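Local structure of type 2A phosphatase-associated protein 42 (Saccharomyces cerevisiae, 2V0P) at residues L146-K151 / R163-E168; S13-K18 / D76-L81; N113-L118 / E130-F135. The protein inhibits the 2A-type phosphatase SIT4, associates with PP2A catalytic subunits and acts in negative regulation of TOR signalling in response to the nitrogen source. All blocks are in the same frame, centred on the assembly; numbering follows the deposited sequence.

The three contacts follow one another through the all-helical, tetratricopeptide repeat-like N-terminal domain. Interaction 2 packs helix 4-19 on helix 75-83, interaction 3 sets helix 126-133 on helix 93-120, and interaction 1 lays a loop on helix 156-186. Interaction 3 touches both others. Its centre lies about 20 Å from that of interaction 2 and about 18 Å from that of interaction 1. Interactions 2 and 3 touch through Tyr77 CB and Phe114 CD2, 3.7 Å apart, and interactions 1 and 3 through Leu146 CD1 and Phe135 CZ, also 3.7 Å apart. Interactions 1 and 2, with centres about 28 Å apart, do not touch and lie on opposite sides of the chain's centre.

Interaction 1 (L146-K151 / R163-E168); sequences LYAQPK and RKEKIE
Tyr147 meets two consecutive residues of helix 156-186, Glu165 at the edge of its ring and Lys166 over one face. The lysine chain, bent at three successive torsions, crosses the tyrosine at about a right angle, and its CD makes a CH-pi contact 3.8 Å from the ring centroid, displaced toward the phenol end; CD to Tyr147 CZ is 3.4 Å. The Glu165 side chain runs alongside the ring in the opposite sense, its carboxylate turned only 29° from the ring plane, with OE1 3.7 Å from Tyr147 CD2. Because the glutamate is extended beyond CG (chi2 175°), the same OE1 reaches the loop backbone and accepts a fairly straight hydrogen bond from Ala148 N, 3.1 Å long, on the syn side of the carboxylate, though 26° out of its plane. Ala148 CB rests more loosely, 3.9 Å from Glu165 OE2.

This close packing fades quickly along both segments. Past Ala148 the loop leaves the helix, and Lys164 turns to the outer surface, where its NZ forms a salt bridge with Glu168 OE2 at 2.8 Å. The amine of Lys166 is paired elsewhere, with Glu220 of helix 199-231 and with Glu165 of the second subunit. Tyr147 also packs on Ile216 of helix 199-231. The loop after helix 143-146 thus folds back on helix 156-186, the helix it leads into, within the tetratricopeptide repeat-like fold of this N-terminal domain.

Interaction 2 (S13-K18 / D76-L81); sequences SLYSTK and DYYLGL
Ser13 O, in the helical turn that presents Tyr15 to Tyr78 and Leu81, is gripped twice by Thr17. The threonine hydroxyl OG1 donates to Ser13 O at 2.5 Å and Thr17 N at 3.0 Å, the two arriving from opposite faces of the carbonyl plane. Across the contact itself there is no hydrogen bond. Tyr15 has its CG anti to the backbone N (chi1 179°), which carries the ring over to helix 75-83. There Tyr78 turns an edge toward the Tyr15 face in an offset edge-to-face pair, with planes at 77° and centroids 5.9 Å apart; the nearest carbons are Tyr15 CD2 and Tyr78 CE2, 4.1 Å apart. The far end of the ring lies across Leu81, whose CD1 is 3.6 Å from Tyr15 CZ. Replacing Tyr15 by a serine would probably open a gap between the two helices and leave the Tyr78 edge and the Leu81 methyl without their aromatic partner. Leu42 of helix 29-52 packs on Tyr78, and Phe111 of helix 93-120 on Leu81. With all three touching residues buried, cohesion across this contact rests on ring and methyl packing, with no hydrogen bond passing between the two segments.

Interaction 3 (N113-L118 / E130-F135); sequences NFLTLL and EKLGNF
Leu115 and Leu132 mark the closest approach of the two backbones, with their CA atoms 7.4 Å apart. Residues 113-118 are helical throughout, with regular bonds such as Leu117 N to Asn113 O, whereas the chain of 130-135 has left its helix by Phe135, where psi opens to 114°. Both leucines point toward the opposite segment, but Leu132 does most of the reaching: its CG is anti to the backbone N (chi1 -175°), and the branched end lies against the side of the other helix like a two-pronged fork. One prong, CD1, touches Leu115 CB at 3.9 Å. The other, CD2, rests 4.0 Å from the carbonyl O of Leu115, so the methyl packs on backbone as well as side chain. Thr116 crosses Leu132 at about a right angle, with OG1 4.1 Å from CD2; that hydroxyl is hydrogen-bonded to Ile112 O one turn back, and its meeting with the leucine is van der Waals only. Ile112 and Gln119 of the same helix extend the surface on which Leu132 sits. Helix 93-120 is in turn packed on helix 199-231, through Leu115 on Thr215 and Phe114 on Phe211, while Lys131 leans on Leu146 and Phe135 on Glu145 of the short helix 143-146.

Interaction 1 (L146-K151 / R163-E168)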
ATOM      1  N   LEU A 146      14.343  -3.321   0.010  1.00 41.44           N
ATOM      2  CA  LEU A 146      14.529  -2.649   1.238  1.00 41.23           C
ATOM      3  C   LEU A 146      14.221  -3.537   2.449  1.00 42.04           C
ATOM      4  O   LEU A 146      14.900  -3.459   3.481  1.00 42.22           O
ATOM      5  CB  LEU A 146      13.631  -1.436   1.196  1.00 41.76           C
ATOM      6  CG  LEU A 146      13.798  -0.246   2.079  1.00 41.40           C
ATOM      7  CD1 LEU A 146      15.114   0.543   1.824  1.00 41.53           C
ATOM      8  CD2 LEU A 146      12.573   0.582   1.807  1.00 37.33           C
ATOM      9  N   TYR A 147      13.198  -4.375   2.304  1.00 41.62           N
ATOM     10  CA  TYR A 147      12.803  -5.363   3.304  1.00 41.55           C
ATOM     11  C   TYR A 147      12.370  -6.606   2.557  1.00 42.66           C
ATOM     12  O   TYR A 147      11.939  -6.519   1.398  1.00 44.40           O
ATOM     13  CB  TYR A 147      11.630  -4.872   4.142  1.00 39.30           C
ATOM     14  CG  TYR A 147      11.867  -3.643   5.001  1.00 39.53           C
ATOM     15  CD1 TYR A 147      11.308  -2.433   4.665  1.00 34.02           C
ATOM     16  CD2 TYR A 147      12.612  -3.728   6.168  1.00 39.65           C
ATOM     17  CE1 TYR A 147      11.487  -1.317   5.437  1.00 36.69           C
ATOM     18  CE2 TYR A 147      12.823  -2.616   6.958  1.00 41.77           C
ATOM     19  CZ  TYR A 147      12.268  -1.422   6.590  1.00 37.67           C
ATOM     20  OH  TYR A 147      12.454  -0.379   7.411  1.00 36.56           O
ATOM     21  N   ALA A 148      12.486  -7.764   3.201  1.00 43.56           N
ATOM     22  CA  ALA A 148      11.838  -8.975   2.698  1.00 44.49           C
ATOM     23  C   ALA A 148      10.329  -8.712   2.670  1.00 44.55           C
ATOM     24  O   ALA A 148       9.815  -8.026   3.550  1.00 45.02           O
ATOM     25  CB  ALA A 148      12.169 -10.148   3.594  1.00 44.65           C
ATOM     26  N   GLN A 149       9.622  -9.215   1.652  1.00 44.15           N
ATOM     27  CA  GLN A 149       8.182  -8.965   1.528  1.00 43.57           C
ATOM     28  C   GLN A 149       7.427 -10.300   1.445  1.00 42.72           C
ATOM     29  O   GLN A 149       7.939 -11.238   0.854  1.00 42.34           O
ATOM     30  CB  GLN A 149       7.864  -8.125   0.285  1.00 44.08           C
ATOM     31  CG  GLN A 149       8.646  -6.833   0.139  1.00 44.21           C
ATOM     32  CD  GLN A 149       8.181  -5.695   1.052  1.00 44.22           C
ATOM     33  OE1 GLN A 149       7.244  -5.827   1.850  1.00 40.93           O
ATOM     34  NE2 GLN A 149       8.854  -4.575   0.937  1.00 46.21           N
ATOM     35  N   PRO A 150       6.230 -10.393   2.047  1.00 42.32           N
ATOM     36  CA  PRO A 150       5.567 -11.700   1.967  1.00 43.13           C
ATOM     37  C   PRO A 150       5.264 -12.020   0.506  1.00 43.60           C
ATOM     38  O   PRO A 150       4.894 -11.110  -0.256  1.00 44.13           O
ATOM     39  CB  PRO A 150       4.274 -11.488   2.752  1.00 42.77           C
ATOM     40  CG  PRO A 150       4.068 -10.006   2.772  1.00 43.72           C
ATOM     41  CD  PRO A 150       5.418  -9.402   2.765  1.00 42.03           C
ATOM     42  N   LYS A 151       5.488 -13.273   0.120  1.00 44.41           N
ATOM     43  CA  LYS A 151       5.212 -13.766  -1.235  1.00 44.96           C
ATOM     44  C   LYS A 151       3.740 -13.619  -1.635  1.00 44.56           C
ATOM     45  O   LYS A 151       3.431 -13.247  -2.771  1.00 45.67           O
ATOM     46  CB  LYS A 151       5.642 -15.234  -1.367  1.00 44.75           C
ATOM     47  CG  LYS A 151       7.155 -15.455  -1.347  1.00 45.95           C
ATOM     48  CD  LYS A 151       7.535 -16.832  -1.874  1.00 46.03           C
ATOM     49  CE  LYS A 151       7.438 -16.909  -3.403  1.00 47.97           C
ATOM     50  NZ  LYS A 151       7.398 -18.320  -3.897  1.00 48.06           N
ATOM     51  N   ARG A 163       8.094  -8.029   9.761  1.00 29.81           N
ATOM     52  CA  ARG A 163       7.916  -7.435  11.076  1.00 31.01           C
ATOM     53  C   ARG A 163       9.253  -7.406  11.858  1.00 28.39           C
ATOM     54  O   ARG A 163       9.546  -6.443  12.516  1.00 29.30           O
ATOM     55  CB  ARG A 163       6.819  -8.153  11.842  1.00 30.61           C
ATOM     56  CG  ARG A 163       6.583  -7.682  13.290  1.00 34.51           C
ATOM     57  CD  ARG A 163       5.483  -8.491  14.004  1.00 34.88           C
ATOM     58  NE  ARG A 163       5.844  -9.893  14.249  1.00 40.39           N
ATOM     59  CZ  ARG A 163       5.077 -10.806  14.847  1.00 43.60           C
ATOM     60  NH1 ARG A 163       3.859 -10.502  15.287  1.00 45.45           N
ATOM     61  NH2 ARG A 163       5.522 -12.048  15.002  1.00 42.97           N
ATOM     62  N   LYS A 164      10.065  -8.425  11.695  1.00 28.35           N
ATOM     63  CA  LYS A 164      11.308  -8.540  12.475  1.00 28.58           C
ATOM     64  C   LYS A 164      12.234  -7.406  12.068  1.00 29.32           C
ATOM     65  O   LYS A 164      12.715  -6.684  12.907  1.00 29.52           O
ATOM     66  CB  LYS A 164      11.998  -9.875  12.262  1.00 28.89           C
ATOM     67  CG  LYS A 164      13.364  -9.915  12.897  1.00 24.99           C
ATOM     68  CD  LYS A 164      14.089 -11.153  12.568  1.00 32.57           C
ATOM     69  CE  LYS A 164      15.483 -11.149  13.189  1.00 32.13           C
ATOM     70  NZ  LYS A 164      16.372 -10.405  12.282  1.00 30.82           N
ATOM     71  N   GLU A 165      12.409  -7.249  10.757  1.00 30.74           N
ATOM     72  CA  GLU A 165      13.246  -6.195  10.137  1.00 32.92           C
ATOM     73  C   GLU A 165      12.788  -4.734  10.413  1.00 32.59           C
ATOM     74  O   GLU A 165      13.628  -3.848  10.639  1.00 36.74           O
ATOM     75  CB  GLU A 165      13.370  -6.467   8.636  1.00 32.66           C
ATOM     76  CG  GLU A 165      14.216  -7.686   8.287  1.00 32.92           C
ATOM     77  CD  GLU A 165      14.240  -8.031   6.785  1.00 36.21           C
ATOM     78  OE1 GLU A 165      13.881  -7.166   5.927  1.00 40.50           O
ATOM     79  OE2 GLU A 165      14.640  -9.179   6.465  1.00 42.34           O
ATOM     80  N   LYS A 166      11.490  -4.505  10.421  1.00 33.22           N
ATOM     81  CA  LYS A 166      10.841  -3.273  10.842  1.00 35.32           C
ATOM     82  C   LYS A 166      11.059  -2.919  12.314  1.00 35.93           C
ATOM     83  O   LYS A 166      11.475  -1.764  12.644  1.00 36.11           O
ATOM     84  CB  LYS A 166       9.327  -3.280  10.495  1.00 36.76           C
ATOM     85  CG  LYS A 166       8.975  -3.149   8.985  1.00 42.66           C
ATOM     86  CD  LYS A 166       9.391  -1.819   8.352  1.00 48.33           C
ATOM     87  CE  LYS A 166       8.252  -0.807   8.189  1.00 50.92           C
ATOM     88  NZ  LYS A 166       7.266  -1.226   7.141  1.00 53.25           N
ATOM     89  N   ILE A 167      10.868  -3.908  13.184  1.00 33.98           N
ATOM     90  CA  ILE A 167      11.052  -3.740  14.612  1.00 34.48           C
ATOM     91  C   ILE A 167      12.522  -3.342  14.885  1.00 33.44           C
ATOM     92  O   ILE A 167      12.760  -2.477  15.671  1.00 32.84           O
ATOM     93  CB  ILE A 167      10.704  -4.992  15.392  1.00 33.35           C
ATOM     94  CG1 ILE A 167       9.174  -5.126  15.553  1.00 37.15           C
ATOM     95  CG2 ILE A 167      11.355  -4.960  16.774  1.00 36.02           C
ATOM     96  CD1 ILE A 167       8.715  -6.389  16.205  1.00 39.74           C
ATOM     97  N   GLU A 168      13.457  -3.949  14.171  1.00 33.79           N
ATOM     98  CA  GLU A 168      14.888  -3.624  14.294  1.00 35.47           C
ATOM     99  C   GLU A 168      15.238  -2.216  13.850  1.00 36.03           C
ATOM    100  O   GLU A 168      16.024  -1.555  14.517  1.00 35.17           O
ATOM    101  CB  GLU A 168      15.752  -4.633  13.565  1.00 34.32           C
ATOM    102  CG  GLU A 168      15.733  -5.971  14.194  1.00 40.32           C
ATOM    103  CD  GLU A 168      16.431  -7.044  13.367  1.00 44.12           C
ATOM    104  OE1 GLU A 168      16.712  -6.809  12.162  1.00 47.69           O
ATOM    105  OE2 GLU A 168      16.712  -8.115  13.938  1.00 45.34           O
TER

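Interaction 2 (S13-K18 / D76-L81)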
ATOM      1  N   SER A  13      15.552  26.066   9.381  1.00 37.15           N
ATOM      2  CA  SER A  13      14.531  26.748  10.136  1.00 36.93           C
ATOM      3  C   SER A  13      13.212  26.910   9.343  1.00 37.25           C
ATOM      4  O   SER A  13      12.156  26.769   9.902  1.00 37.15           O
ATOM      5  CB  SER A  13      15.056  28.081  10.606  1.00 37.59           C
ATOM      6  OG  SER A  13      14.131  28.705  11.454  1.00 41.33           O
ATOM      7  N   LEU A  14      13.299  27.230   8.057  1.00 37.85           N
ATOM      8  CA  LEU A  14      12.108  27.359   7.228  1.00 38.16           C
ATOM      9  C   LEU A  14      11.410  26.003   7.192  1.00 36.80           C
ATOM     10  O   LEU A  14      10.235  25.940   7.394  1.00 37.73           O
ATOM     11  CB  LEU A  14      12.437  27.837   5.817  1.00 38.10           C
ATOM     12  CG  LEU A  14      12.812  29.317   5.676  1.00 39.03           C
ATOM     13  CD1 LEU A  14      13.360  29.585   4.292  1.00 43.57           C
ATOM     14  CD2 LEU A  14      11.633  30.213   5.979  1.00 43.25           C
ATOM     15  N   TYR A  15      12.183  24.957   6.986  1.00 36.78           N
ATOM     16  CA  TYR A  15      11.709  23.594   7.000  1.00 37.98           C
ATOM     17  C   TYR A  15      10.955  23.267   8.285  1.00 38.09           C
ATOM     18  O   TYR A  15       9.796  22.926   8.220  1.00 37.68           O
ATOM     19  CB  TYR A  15      12.830  22.574   6.747  1.00 38.89           C
ATOM     20  CG  TYR A  15      12.288  21.164   6.785  1.00 36.49           C
ATOM     21  CD1 TYR A  15      11.499  20.670   5.716  1.00 41.50           C
ATOM     22  CD2 TYR A  15      12.475  20.359   7.890  1.00 39.54           C
ATOM     23  CE1 TYR A  15      10.962  19.378   5.742  1.00 36.93           C
ATOM     24  CE2 TYR A  15      11.933  19.042   7.949  1.00 39.81           C
ATOM     25  CZ  TYR A  15      11.177  18.572   6.871  1.00 40.89           C
ATOM     26  OH  TYR A  15      10.648  17.310   6.923  1.00 40.79           O
ATOM     27  N   SER A  16      11.605  23.421   9.444  1.00 38.66           N
ATOM     28  CA  SER A  16      11.004  23.053  10.717  1.00 39.35           C
ATOM     29  C   SER A  16       9.808  23.864  11.111  1.00 38.30           C
ATOM     30  O   SER A  16       8.893  23.336  11.699  1.00 39.73           O
ATOM     31  CB  SER A  16      12.039  23.079  11.869  1.00 39.24           C
ATOM     32  OG  SER A  16      13.043  22.153  11.593  1.00 43.46           O
ATOM     33  N   THR A  17       9.823  25.155  10.805  1.00 38.71           N
ATOM     34  CA  THR A  17       8.817  26.046  11.264  1.00 38.32           C
ATOM     35  C   THR A  17       7.608  26.104  10.314  1.00 38.69           C
ATOM     36  O   THR A  17       6.503  26.322  10.762  1.00 38.73           O
ATOM     37  CB  THR A  17       9.382  27.449  11.506  1.00 39.10           C
ATOM     38  OG1 THR A  17       9.960  27.952  10.300  1.00 40.13           O
ATOM     39  CG2 THR A  17      10.464  27.409  12.590  1.00 39.36           C
ATOM     40  N   LYS A  18       7.824  25.884   9.023  1.00 37.74           N
ATOM     41  CA  LYS A  18       6.795  26.179   8.031  1.00 37.93           C
ATOM     42  C   LYS A  18       6.563  25.123   6.983  1.00 37.02           C
ATOM     43  O   LYS A  18       5.509  25.113   6.365  1.00 38.62           O
ATOM     44  CB  LYS A  18       7.081  27.526   7.307  1.00 37.63           C
ATOM     45  CG  LYS A  18       7.015  28.713   8.189  1.00 40.16           C
ATOM     46  CD  LYS A  18       6.872  29.983   7.395  1.00 46.52           C
ATOM     47  CE  LYS A  18       6.374  31.119   8.278  1.00 49.11           C
ATOM     48  NZ  LYS A  18       4.954  30.908   8.690  1.00 52.23           N
ATOM     49  N   ASP A  76      21.632  16.773   1.096  1.00 36.94           N
ATOM     50  CA  ASP A  76      20.770  15.878   0.347  1.00 35.98           C
ATOM     51  C   ASP A  76      19.596  15.328   1.166  1.00 38.29           C
ATOM     52  O   ASP A  76      18.528  15.063   0.576  1.00 38.22           O
ATOM     53  CB  ASP A  76      21.563  14.761  -0.245  1.00 38.63           C
ATOM     54  CG  ASP A  76      22.564  15.241  -1.246  1.00 39.40           C
ATOM     55  OD1 ASP A  76      22.153  16.002  -2.138  1.00 46.28           O
ATOM     56  OD2 ASP A  76      23.749  14.851  -1.119  1.00 42.40           O
ATOM     57  N   TYR A  77      19.774  15.141   2.495  1.00 35.46           N
ATOM     58  CA  TYR A  77      18.709  14.709   3.323  1.00 34.99           C
ATOM     59  C   TYR A  77      17.563  15.754   3.262  1.00 36.08           C
ATOM     60  O   TYR A  77      16.403  15.391   3.071  1.00 32.07           O
ATOM     61  CB  TYR A  77      19.125  14.465   4.763  1.00 35.45           C
ATOM     62  CG  TYR A  77      18.039  14.222   5.777  1.00 32.04           C
ATOM     63  CD1 TYR A  77      17.293  12.989   5.826  1.00 32.74           C
ATOM     64  CD2 TYR A  77      17.742  15.182   6.734  1.00 29.90           C
ATOM     65  CE1 TYR A  77      16.319  12.803   6.786  1.00 27.34           C
ATOM     66  CE2 TYR A  77      16.793  14.949   7.669  1.00 36.11           C
ATOM     67  CZ  TYR A  77      16.076  13.715   7.660  1.00 30.93           C
ATOM     68  OH  TYR A  77      15.154  13.516   8.577  1.00 30.86           O
ATOM     69  N   TYR A  78      17.927  17.030   3.417  1.00 33.77           N
ATOM     70  CA  TYR A  78      16.973  18.066   3.492  1.00 33.30           C
ATOM     71  C   TYR A  78      16.282  18.254   2.075  1.00 35.07           C
ATOM     72  O   TYR A  78      15.138  18.575   2.018  1.00 33.82           O
ATOM     73  CB  TYR A  78      17.642  19.359   4.026  1.00 36.46           C
ATOM     74  CG  TYR A  78      17.655  19.376   5.531  1.00 33.27           C
ATOM     75  CD1 TYR A  78      18.795  19.122   6.236  1.00 35.94           C
ATOM     76  CD2 TYR A  78      16.475  19.566   6.236  1.00 36.57           C
ATOM     77  CE1 TYR A  78      18.796  19.120   7.582  1.00 38.60           C
ATOM     78  CE2 TYR A  78      16.454  19.536   7.609  1.00 41.26           C
ATOM     79  CZ  TYR A  78      17.630  19.317   8.271  1.00 40.31           C
ATOM     80  OH  TYR A  78      17.645  19.309   9.639  1.00 42.22           O
ATOM     81  N   LEU A  79      17.014  18.066   0.999  1.00 35.24           N
ATOM     82  CA  LEU A  79      16.460  18.099  -0.328  1.00 37.25           C
ATOM     83  C   LEU A  79      15.422  16.954  -0.450  1.00 36.95           C
ATOM     84  O   LEU A  79      14.343  17.174  -0.929  1.00 38.16           O
ATOM     85  CB  LEU A  79      17.536  18.027  -1.407  1.00 36.05           C
ATOM     86  CG  LEU A  79      18.431  19.255  -1.786  1.00 33.39           C
ATOM     87  CD1 LEU A  79      19.375  18.798  -2.783  1.00 33.56           C
ATOM     88  CD2 LEU A  79      17.669  20.416  -2.320  1.00 33.48           C
ATOM     89  N   GLY A  80      15.776  15.763   0.020  1.00 36.92           N
ATOM     90  CA  GLY A  80      14.816  14.645   0.133  1.00 35.59           C
ATOM     91  C   GLY A  80      13.505  15.002   0.772  1.00 31.92           C
ATOM     92  O   GLY A  80      12.452  14.752   0.202  1.00 35.30           O
ATOM     93  N   LEU A  81      13.577  15.589   1.934  1.00 31.83           N
ATOM     94  CA  LEU A  81      12.451  15.986   2.701  1.00 34.54           C
ATOM     95  C   LEU A  81      11.600  17.097   1.996  1.00 34.22           C
ATOM     96  O   LEU A  81      10.358  17.057   1.993  1.00 35.12           O
ATOM     97  CB  LEU A  81      12.894  16.458   4.044  1.00 33.75           C
ATOM     98  CG  LEU A  81      13.477  15.497   5.051  1.00 35.66           C
ATOM     99  CD1 LEU A  81      13.851  16.304   6.237  1.00 38.28           C
ATOM    100  CD2 LEU A  81      12.437  14.408   5.400  1.00 36.24           C
TER

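Interaction 3 (N113-L118 / E130-F135)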
ATOM      1  N   ASN A 113      21.483   9.676  -2.529  1.00 34.33           N
ATOM      2  CA  ASN A 113      22.653  10.556  -2.517  1.00 35.46           C
ATOM      3  C   ASN A 113      23.191  10.768  -1.093  1.00 34.24           C
ATOM      4  O   ASN A 113      24.326  10.525  -0.867  1.00 36.16           O
ATOM      5  CB  ASN A 113      22.276  11.898  -3.175  1.00 33.69           C
ATOM      6  CG  ASN A 113      22.110  11.784  -4.654  1.00 34.76           C
ATOM      7  OD1 ASN A 113      22.422  10.772  -5.216  1.00 38.44           O
ATOM      8  ND2 ASN A 113      21.646  12.862  -5.315  1.00 34.77           N
ATOM      9  N   PHE A 114      22.327  11.144  -0.149  1.00 35.28           N
ATOM     10  CA  PHE A 114      22.661  11.363   1.224  1.00 34.89           C
ATOM     11  C   PHE A 114      23.326  10.095   1.855  1.00 34.27           C
ATOM     12  O   PHE A 114      24.337  10.215   2.393  1.00 32.98           O
ATOM     13  CB  PHE A 114      21.451  11.815   1.998  1.00 34.91           C
ATOM     14  CG  PHE A 114      21.641  11.895   3.496  1.00 38.28           C
ATOM     15  CD1 PHE A 114      22.629  12.734   4.073  1.00 27.59           C
ATOM     16  CD2 PHE A 114      20.812  11.178   4.342  1.00 32.47           C
ATOM     17  CE1 PHE A 114      22.802  12.800   5.437  1.00 33.12           C
ATOM     18  CE2 PHE A 114      20.968  11.285   5.778  1.00 38.69           C
ATOM     19  CZ  PHE A 114      21.996  12.095   6.307  1.00 35.48           C
ATOM     20  N   LEU A 115      22.724   8.911   1.727  1.00 34.53           N
ATOM     21  CA  LEU A 115      23.263   7.692   2.297  1.00 34.14           C
ATOM     22  C   LEU A 115      24.553   7.310   1.626  1.00 33.28           C
ATOM     23  O   LEU A 115      25.488   6.849   2.265  1.00 34.85           O
ATOM     24  CB  LEU A 115      22.225   6.509   2.219  1.00 32.99           C
ATOM     25  CG  LEU A 115      20.876   6.770   2.870  1.00 31.17           C
ATOM     26  CD1 LEU A 115      19.901   5.563   2.664  1.00 38.28           C
ATOM     27  CD2 LEU A 115      20.887   7.153   4.331  1.00 28.23           C
ATOM     28  N   THR A 116      24.616   7.479   0.329  1.00 32.10           N
ATOM     29  CA  THR A 116      25.767   7.137  -0.365  1.00 32.30           C
ATOM     30  C   THR A 116      26.963   8.027   0.147  1.00 34.00           C
ATOM     31  O   THR A 116      28.074   7.537   0.338  1.00 34.11           O
ATOM     32  CB  THR A 116      25.537   7.329  -1.791  1.00 33.69           C
ATOM     33  OG1 THR A 116      24.591   6.331  -2.228  1.00 38.57           O
ATOM     34  CG2 THR A 116      26.827   7.216  -2.579  1.00 31.29           C
ATOM     35  N   LEU A 117      26.650   9.289   0.407  1.00 33.95           N
ATOM     36  CA  LEU A 117      27.637  10.261   0.891  1.00 35.45           C
ATOM     37  C   LEU A 117      28.114   9.831   2.261  1.00 34.61           C
ATOM     38  O   LEU A 117      29.312   9.836   2.479  1.00 35.35           O
ATOM     39  CB  LEU A 117      27.045  11.658   0.973  1.00 34.90           C
ATOM     40  CG  LEU A 117      27.971  12.800   1.460  1.00 36.63           C
ATOM     41  CD1 LEU A 117      29.072  12.991   0.516  1.00 37.13           C
ATOM     42  CD2 LEU A 117      27.159  14.028   1.541  1.00 35.31           C
ATOM     43  N   LEU A 118      27.199   9.447   3.156  1.00 32.11           N
ATOM     44  CA  LEU A 118      27.602   9.000   4.487  1.00 35.00           C
ATOM     45  C   LEU A 118      28.460   7.736   4.419  1.00 35.92           C
ATOM     46  O   LEU A 118      29.485   7.609   5.123  1.00 37.35           O
ATOM     47  CB  LEU A 118      26.434   8.787   5.428  1.00 32.97           C
ATOM     48  CG  LEU A 118      25.563   9.931   5.868  1.00 35.13           C
ATOM     49  CD1 LEU A 118      24.406   9.372   6.679  1.00 40.39           C
ATOM     50  CD2 LEU A 118      26.342  10.935   6.678  1.00 38.66           C
ATOM     51  N   GLU A 130      23.060  -1.954   4.908  1.00 34.27           N
ATOM     52  CA  GLU A 130      22.643  -3.222   4.332  1.00 36.25           C
ATOM     53  C   GLU A 130      21.489  -2.992   3.348  1.00 35.36           C
ATOM     54  O   GLU A 130      21.454  -3.575   2.276  1.00 36.78           O
ATOM     55  CB  GLU A 130      22.221  -4.175   5.427  1.00 36.16           C
ATOM     56  CG  GLU A 130      22.114  -5.588   4.959  1.00 42.19           C
ATOM     57  CD  GLU A 130      21.125  -6.383   5.784  1.00 47.56           C
ATOM     58  OE1 GLU A 130      20.367  -5.758   6.563  1.00 52.10           O
ATOM     59  OE2 GLU A 130      21.097  -7.621   5.649  1.00 51.48           O
ATOM     60  N   LYS A 131      20.571  -2.132   3.748  1.00 35.59           N
ATOM     61  CA  LYS A 131      19.447  -1.695   2.918  1.00 35.59           C
ATOM     62  C   LYS A 131      19.903  -0.967   1.688  1.00 37.54           C
ATOM     63  O   LYS A 131      19.513  -1.344   0.597  1.00 39.45           O
ATOM     64  CB  LYS A 131      18.479  -0.866   3.724  1.00 34.44           C
ATOM     65  CG  LYS A 131      17.824  -1.618   4.838  1.00 30.42           C
ATOM     66  CD  LYS A 131      16.728  -0.835   5.440  1.00 30.98           C
ATOM     67  CE  LYS A 131      16.312  -1.349   6.817  1.00 31.43           C
ATOM     68  NZ  LYS A 131      16.297  -2.821   6.894  1.00 34.71           N
ATOM     69  N   LEU A 132      20.786   0.025   1.852  1.00 39.18           N
ATOM     70  CA  LEU A 132      21.408   0.733   0.718  1.00 40.25           C
ATOM     71  C   LEU A 132      22.040  -0.211  -0.286  1.00 40.28           C
ATOM     72  O   LEU A 132      21.893  -0.039  -1.493  1.00 40.88           O
ATOM     73  CB  LEU A 132      22.466   1.747   1.216  1.00 40.52           C
ATOM     74  CG  LEU A 132      23.090   2.620   0.122  1.00 41.27           C
ATOM     75  CD1 LEU A 132      22.048   3.605  -0.432  1.00 39.79           C
ATOM     76  CD2 LEU A 132      24.329   3.369   0.623  1.00 40.93           C
ATOM     77  N   GLY A 133      22.769  -1.197   0.220  1.00 40.25           N
ATOM     78  CA  GLY A 133      23.412  -2.176  -0.608  1.00 41.34           C
ATOM     79  C   GLY A 133      22.455  -3.085  -1.365  1.00 41.49           C
ATOM     80  O   GLY A 133      22.799  -3.583  -2.419  1.00 42.62           O
ATOM     81  N   ASN A 134      21.263  -3.298  -0.837  1.00 41.77           N
ATOM     82  CA  ASN A 134      20.323  -4.203  -1.475  1.00 43.11           C
ATOM     83  C   ASN A 134      19.721  -3.695  -2.807  1.00 43.43           C
ATOM     84  O   ASN A 134      19.057  -4.458  -3.521  1.00 43.50           O
ATOM     85  CB  ASN A 134      19.216  -4.613  -0.491  1.00 43.15           C
ATOM     86  CG  ASN A 134      19.726  -5.514   0.639  1.00 40.66           C
ATOM     87  OD1 ASN A 134      20.690  -6.265   0.481  1.00 41.33           O
ATOM     88  ND2 ASN A 134      19.058  -5.452   1.768  1.00 37.43           N
ATOM     89  N   PHE A 135      19.959  -2.422  -3.137  1.00 44.01           N
ATOM     90  CA  PHE A 135      19.476  -1.870  -4.389  1.00 44.83           C
ATOM     91  C   PHE A 135      20.371  -2.367  -5.502  1.00 45.31           C
ATOM     92  O   PHE A 135      21.552  -2.041  -5.534  1.00 45.97           O
ATOM     93  CB  PHE A 135      19.453  -0.345  -4.372  1.00 45.50           C
ATOM     94  CG  PHE A 135      18.678   0.243  -3.228  1.00 46.80           C
ATOM     95  CD1 PHE A 135      17.492  -0.318  -2.810  1.00 45.55           C
ATOM     96  CD2 PHE A 135      19.141   1.379  -2.581  1.00 48.02           C
ATOM     97  CE1 PHE A 135      16.783   0.228  -1.756  1.00 49.36           C
ATOM     98  CE2 PHE A 135      18.432   1.933  -1.532  1.00 49.55           C
ATOM     99  CZ  PHE A 135      17.253   1.360  -1.120  1.00 48.40           C
TER